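Local coordinates for RIM-binding protein, isoform F (Drosophila melanogaster, PDB 6Q9M), which probably acts as an active-zone scaffold that couples synaptic vesicle recruitment to release sites and carries a central array of fibronectin type III domains, at residues P72-V77 / T93-R98; V133-V138 / T159-T164. One frame throughout, in Å; residues are numbered along the deposited sequence.

Interaction 1. Residues P72-V77 / T93-R98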
loop_
_atom_site.group_PDB
_atom_site.type_symbol
_atom_site.label_atom_id
_atom_site.label_comp_id
_atom_site.label_asym_id
_atom_site.label_seq_id
_atom_site.Cartn_x
_atom_site.Cartn_y
_atom_site.Cartn_z
ATOM N N PRO A 72 10.390 -12.711 -15.630
ATOM C CA PRO A 72 10.222 -12.733 -14.178
ATOM C C PRO A 72 8.746 -12.804 -13.830
ATOM O O PRO A 72 7.875 -12.445 -14.623
ATOM C CB PRO A 72 10.828 -11.400 -13.735
ATOM C CG PRO A 72 10.536 -10.487 -14.909
ATOM C CD PRO A 72 10.626 -11.348 -16.144
ATOM N N HIS A 73 8.469 -13.289 -12.622
ATOM C CA HIS A 73 7.087 -13.498 -12.211
ATOM C C HIS A 73 6.941 -13.277 -10.715
ATOM O O HIS A 73 7.881 -13.494 -9.947
ATOM C CB HIS A 73 6.604 -14.914 -12.553
ATOM C CG HIS A 73 6.526 -15.184 -14.018
ATOM N ND1 HIS A 73 5.526 -14.671 -14.815
ATOM C CD2 HIS A 73 7.339 -15.890 -14.836
ATOM C CE1 HIS A 73 5.720 -15.058 -16.062
ATOM N NE2 HIS A 73 6.811 -15.802 -16.101
ATOM N N ARG A 74 5.735 -12.887 -10.308
ATOM C CA ARG A 74 5.366 -12.826 -8.902
ATOM C C ARG A 74 4.340 -13.912 -8.636
ATOM O O ARG A 74 3.273 -13.932 -9.268
ATOM C CB ARG A 74 4.795 -11.467 -8.516
ATOM C CG ARG A 74 4.352 -11.449 -7.049
ATOM C CD ARG A 74 3.721 -10.138 -6.625
ATOM N NE ARG A 74 4.680 -9.040 -6.648
ATOM C CZ ARG A 74 5.591 -8.815 -5.695
ATOM N NH1 ARG A 74 5.688 -9.616 -4.648
ATOM N NH2 ARG A 74 6.412 -7.785 -5.801
ATOM N N ILE A 75 4.669 -14.821 -7.725
ATOM C CA ILE A 75 3.752 -15.873 -7.314
ATOM C C ILE A 75 3.291 -15.608 -5.898
ATOM O O ILE A 75 4.082 -15.190 -5.041
ATOM C CB ILE A 75 4.425 -17.246 -7.454
ATOM C CG1 ILE A 75 4.867 -17.363 -8.925
ATOM C CG2 ILE A 75 3.456 -18.367 -6.982
ATOM C CD1 ILE A 75 5.402 -18.692 -9.333
ATOM N N SER A 76 2.017 -15.865 -5.653
ATOM C CA SER A 76 1.446 -15.564 -4.355
ATOM C C SER A 76 0.371 -16.596 -4.054
ATOM O O SER A 76 -0.209 -17.174 -4.975
ATOM C CB SER A 76 0.893 -14.134 -4.343
ATOM O OG SER A 76 -0.333 -14.099 -5.057
ATOM N N VAL A 77 0.118 -16.837 -2.768
ATOM C CA VAL A 77 -0.905 -17.785 -2.335
ATOM C C VAL A 77 -1.822 -17.118 -1.318
ATOM O O VAL A 77 -1.362 -16.436 -0.389
ATOM C CB VAL A 77 -0.282 -19.066 -1.735
ATOM C CG1 VAL A 77 -1.376 -20.072 -1.370
ATOM C CG2 VAL A 77 0.728 -19.698 -2.707
ATOM N N THR A 93 4.035 -14.172 -0.745
ATOM C CA THR A 93 4.404 -13.809 -2.101
ATOM C C THR A 93 5.905 -13.931 -2.297
ATOM O O THR A 93 6.690 -13.804 -1.351
ATOM C CB THR A 93 3.961 -12.396 -2.454
ATOM O OG1 THR A 93 4.015 -12.247 -3.880
ATOM C CG2 THR A 93 4.896 -11.353 -1.800
ATOM N N MET A 94 6.285 -14.212 -3.543
ATOM C CA MET A 94 7.694 -14.277 -3.910
ATOM C C MET A 94 7.841 -14.025 -5.404
ATOM O O MET A 94 6.931 -14.303 -6.198
ATOM C CB MET A 94 8.321 -15.626 -3.540
ATOM C CG MET A 94 7.773 -16.794 -4.357
ATOM S SD MET A 94 8.678 -18.346 -4.082
ATOM C CE MET A 94 7.786 -19.438 -5.191
ATOM N N ILE A 95 8.997 -13.498 -5.776
ATOM C CA ILE A 95 9.313 -13.223 -7.167
ATOM C C ILE A 95 10.382 -14.194 -7.629
ATOM O O ILE A 95 11.345 -14.459 -6.896
ATOM C CB ILE A 95 9.772 -11.767 -7.345
ATOM C CG1 ILE A 95 8.661 -10.817 -6.896
ATOM C CG2 ILE A 95 10.163 -11.515 -8.785
ATOM C CD1 ILE A 95 9.117 -9.378 -6.766
ATOM N N ILE A 96 10.187 -14.735 -8.830
ATOM C CA ILE A 96 11.108 -15.675 -9.445
ATOM C C ILE A 96 11.468 -15.161 -10.833
ATOM O O ILE A 96 10.776 -14.313 -11.401
ATOM C CB ILE A 96 10.497 -17.080 -9.540
ATOM C CG1 ILE A 96 9.272 -17.022 -10.461
ATOM C CG2 ILE A 96 10.087 -17.568 -8.169
ATOM C CD1 ILE A 96 8.642 -18.365 -10.705
ATOM N N GLY A 97 12.571 -15.672 -11.369
ATOM C CA GLY A 97 13.018 -15.351 -12.711
ATOM C C GLY A 97 14.289 -14.518 -12.706
ATOM O O GLY A 97 14.762 -14.049 -11.671
ATOM N N ARG A 98 14.835 -14.344 -13.917
ATOM C CA ARG A 98 15.958 -13.444 -14.191
ATOM C C ARG A 98 17.074 -13.633 -13.157
ATOM O O ARG A 98 17.780 -14.647 -13.172
ATOM C CB ARG A 98 15.378 -12.002 -14.301
ATOM C CG ARG A 98 16.155 -10.704 -13.908
ATOM C CD ARG A 98 17.548 -10.538 -14.529
ATOM N NE ARG A 98 18.472 -9.913 -13.574
ATOM C CZ ARG A 98 19.633 -9.350 -13.900
ATOM N NH1 ARG A 98 20.022 -9.313 -15.167
ATOM N NH2 ARG A 98 20.401 -8.813 -12.959
#
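Pro72 sets its CA over the end of strand 93-96, 3.2 Å from Ile96 O in a CA-H...O contact, and Gly97 stands opposite, where a beta carbon would clash with Pro72. At His73 the strands pair fully: His73 N donates to Ile96 O at 2.8 Å while Ile96 N returns the bond to His73 O; the imidazole is engaged by Asp47. Arg74 extends its side chain obliquely across the neighbouring strand, between Thr93 and Ile95. Its CG sits anti to the backbone N (chi1 177°) and the chain bends at chi3, laying one guanidinium face over Ile95, whose CD1 is 3.3 Å from Arg74 NH2. Arg74 NH1 donates to Thr93 OG1 at 3.2 Å, the hydroxyl lying in the guanidinium plane, and it also bonds to Pro124 O. Shortened to alanine, this position would probably cost Thr93 OG1 and Pro124 O a donor and take the flat cover off Ile95 CD1. The pairing is an antiparallel hairpin, 73-81 with the sheet-edge strand 93-96, in a fibronectin type III beta sandwich, with Ile75, Met94 and Ile96 turned to the core against strands 12-20 and 23-29. Ile75 N donates to Met94 O, and Ile75 O takes two donors: Met94 N, and Thr93 OG1 at 3.2 Å from above the carbonyl plane. Ile75 CD1 touches Ile96 CD1 at 3.5 Å. Ser76 CB lies 3.7 Å from Thr93 OG1, while its hydroxyl bonds to Asp89.

Interaction 2. Residues V133-V138 / T159-T164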
loop_
_atom_site.group_PDB
_atom_site.type_symbol
_atom_site.label_atom_id
_atom_site.label_comp_id
_atom_site.label_asym_id
_atom_site.label_seq_id
_atom_site.Cartn_x
_atom_site.Cartn_y
_atom_site.Cartn_z
ATOM N N VAL A 133 11.642 -1.232 9.049
ATOM C CA VAL A 133 11.031 0.056 8.736
ATOM C C VAL A 133 11.948 1.165 9.248
ATOM O O VAL A 133 12.419 1.120 10.392
ATOM C CB VAL A 133 9.627 0.166 9.341
ATOM C CG1 VAL A 133 8.969 1.462 8.917
ATOM C CG2 VAL A 133 8.783 -1.054 8.936
ATOM N N CYS A 134 12.247 2.126 8.378
ATOM C CA CYS A 134 13.163 3.215 8.668
ATOM C C CYS A 134 12.453 4.528 8.396
ATOM O O CYS A 134 11.876 4.713 7.316
ATOM C CB CYS A 134 14.435 3.102 7.824
ATOM S SG CYS A 134 15.505 1.716 8.300
ATOM N N VAL A 135 12.484 5.430 9.370
ATOM C CA VAL A 135 11.904 6.759 9.228
ATOM C C VAL A 135 13.054 7.749 9.273
ATOM O O VAL A 135 13.836 7.749 10.230
ATOM C CB VAL A 135 10.870 7.046 10.326
ATOM C CG1 VAL A 135 10.042 8.281 9.981
ATOM C CG2 VAL A 135 9.967 5.844 10.517
ATOM N N ASN A 136 13.198 8.547 8.215
ATOM C CA ASN A 136 14.258 9.556 8.155
ATOM C C ASN A 136 15.620 8.950 8.510
ATOM O O ASN A 136 16.426 9.542 9.243
ATOM C CB ASN A 136 13.925 10.746 9.058
ATOM C CG ASN A 136 12.828 11.632 8.473
ATOM O OD1 ASN A 136 12.263 11.330 7.421
ATOM N ND2 ASN A 136 12.517 12.721 9.157
ATOM N N ASN A 137 15.854 7.732 8.012
ATOM C CA ASN A 137 17.087 6.976 8.205
ATOM C C ASN A 137 17.270 6.490 9.638
ATOM O O ASN A 137 18.397 6.206 10.064
ATOM C CB ASN A 137 18.309 7.789 7.762
ATOM C CG ASN A 137 18.214 8.219 6.309
ATOM O OD1 ASN A 137 17.671 7.494 5.473
ATOM N ND2 ASN A 137 18.753 9.397 5.997
ATOM N N VAL A 138 16.183 6.338 10.384
ATOM C CA VAL A 138 16.226 5.762 11.724
ATOM C C VAL A 138 15.445 4.468 11.680
ATOM O O VAL A 138 14.287 4.460 11.244
ATOM C CB VAL A 138 15.651 6.719 12.781
ATOM C CG1 VAL A 138 15.880 6.154 14.205
ATOM C CG2 VAL A 138 16.314 8.090 12.637
ATOM N N THR A 159 4.903 17.653 9.812
ATOM C CA THR A 159 6.310 17.371 9.569
ATOM C C THR A 159 6.443 16.348 8.458
ATOM O O THR A 159 5.631 15.420 8.349
ATOM C CB THR A 159 7.023 16.823 10.825
ATOM O OG1 THR A 159 6.823 17.714 11.930
ATOM C CG2 THR A 159 8.521 16.657 10.555
ATOM N N GLN A 160 7.480 16.518 7.648
ATOM C CA GLN A 160 7.719 15.656 6.507
ATOM C C GLN A 160 8.566 14.466 6.910
ATOM O O GLN A 160 9.565 14.612 7.617
ATOM C CB GLN A 160 8.420 16.414 5.388
ATOM C CG GLN A 160 7.458 17.049 4.429
ATOM C CD GLN A 160 7.889 18.435 4.060
ATOM O OE1 GLN A 160 8.915 18.921 4.535
ATOM N NE2 GLN A 160 7.111 19.090 3.216
ATOM N N TYR A 161 8.188 13.293 6.411
ATOM C CA TYR A 161 8.878 12.062 6.736
ATOM C C TYR A 161 9.097 11.255 5.466
ATOM O O TYR A 161 8.233 11.213 4.581
ATOM C CB TYR A 161 8.091 11.252 7.757
ATOM C CG TYR A 161 8.086 11.881 9.125
ATOM C CD1 TYR A 161 9.231 11.860 9.925
ATOM C CD2 TYR A 161 6.947 12.517 9.617
ATOM C CE1 TYR A 161 9.228 12.423 11.181
ATOM C CE2 TYR A 161 6.944 13.104 10.878
ATOM C CZ TYR A 161 8.091 13.054 11.654
ATOM O OH TYR A 161 8.101 13.615 12.909
ATOM N N ARG A 162 10.273 10.641 5.377
ATOM C CA ARG A 162 10.585 9.656 4.357
ATOM C C ARG A 162 10.782 8.316 5.046
ATOM O O ARG A 162 11.689 8.171 5.877
ATOM C CB ARG A 162 11.835 10.053 3.583
ATOM C CG ARG A 162 12.317 8.980 2.620
ATOM C CD ARG A 162 13.274 9.581 1.603
ATOM N NE ARG A 162 12.573 10.381 0.604
ATOM C CZ ARG A 162 13.191 11.016 -0.384
ATOM N NH1 ARG A 162 14.513 10.925 -0.478
ATOM N NH2 ARG A 162 12.503 11.742 -1.274
ATOM N N VAL A 163 9.973 7.328 4.685
ATOM C CA VAL A 163 10.081 6.013 5.301
ATOM C C VAL A 163 10.437 5.009 4.218
ATOM O O VAL A 163 9.888 5.064 3.110
ATOM C CB VAL A 163 8.785 5.639 6.063
ATOM C CG1 VAL A 163 7.596 5.926 5.244
ATOM C CG2 VAL A 163 8.820 4.161 6.496
ATOM N N THR A 164 11.396 4.137 4.531
ATOM C CA THR A 164 11.868 3.077 3.649
ATOM C C THR A 164 11.648 1.726 4.319
ATOM O O THR A 164 11.533 1.633 5.545
ATOM C CB THR A 164 13.351 3.235 3.320
ATOM O OG1 THR A 164 14.108 2.945 4.498
ATOM C CG2 THR A 164 13.661 4.658 2.894
HETATM O O HOH W 1 14.245 6.456 6.031
#
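Val133 and Val163 meet on the buried face of the sheet, CG1 of Val133 against CG2 of Val163 at 3.6 Å, with Trp122 and Ile120 of strand 118-123 packed behind them. Val135 continues this apolar row: its CG1, anti to the backbone N (chi1 -167°), lies 3.7 Å from Tyr161 CD1, approaching the ring obliquely. Between these side chains the backbones are joined by a reciprocal pair, Cys134 N to Thr164 O and Thr164 N to Cys134 O. On the other face Cys134 CB rests 3.3 Å from Thr164 OG1. The solvent end is polar and has less apolar packing, though its bonds are short. There the chain reverses through a type I' turn, Val135 to Val138, which links strands 131-135 and 138-143 of the fibronectin type III sheet. Asn136 N bonds to Arg162 O at 2.8 Å, and Asn136 OD1 accepts from Arg162 N at 2.9 Å, nearly linear at 177°. Asn136 ND2 stands 3.5 Å from Tyr161 CD1, the amide plane tilted 31° from the ring. A water accepts from Asn137 N and donates to Arg162 O, while the Arg162 side chain leads away to strand 198-202, in a salt bridge with Asp200 and a cation-pi contact with Tyr198. The side-chain carbonyl of Asn136 thus stands in for a main-chain acceptor just past the last bridge, which probably helps hold the turn to the neighbouring strand.

In the fold
Interactions 1 and 2 lie in successive fibronectin type III domains of the array, one after the other along the chain. Their centres are 28 Å apart and their nearest atoms about 15 Å, so neither touches the other. Each belongs to a four-stranded antiparallel sheet of the same strand order, but they join different neighbours: interaction 1 ties strand 73-81 to the outermost strand 93-96, whereas interaction 2 ties the two inner strands, 131-135 and 160-167. Interaction 1 also reaches toward the second domain, since Arg74 bonds to Pro124 and Thr93 N to Ser127, both in the second domain.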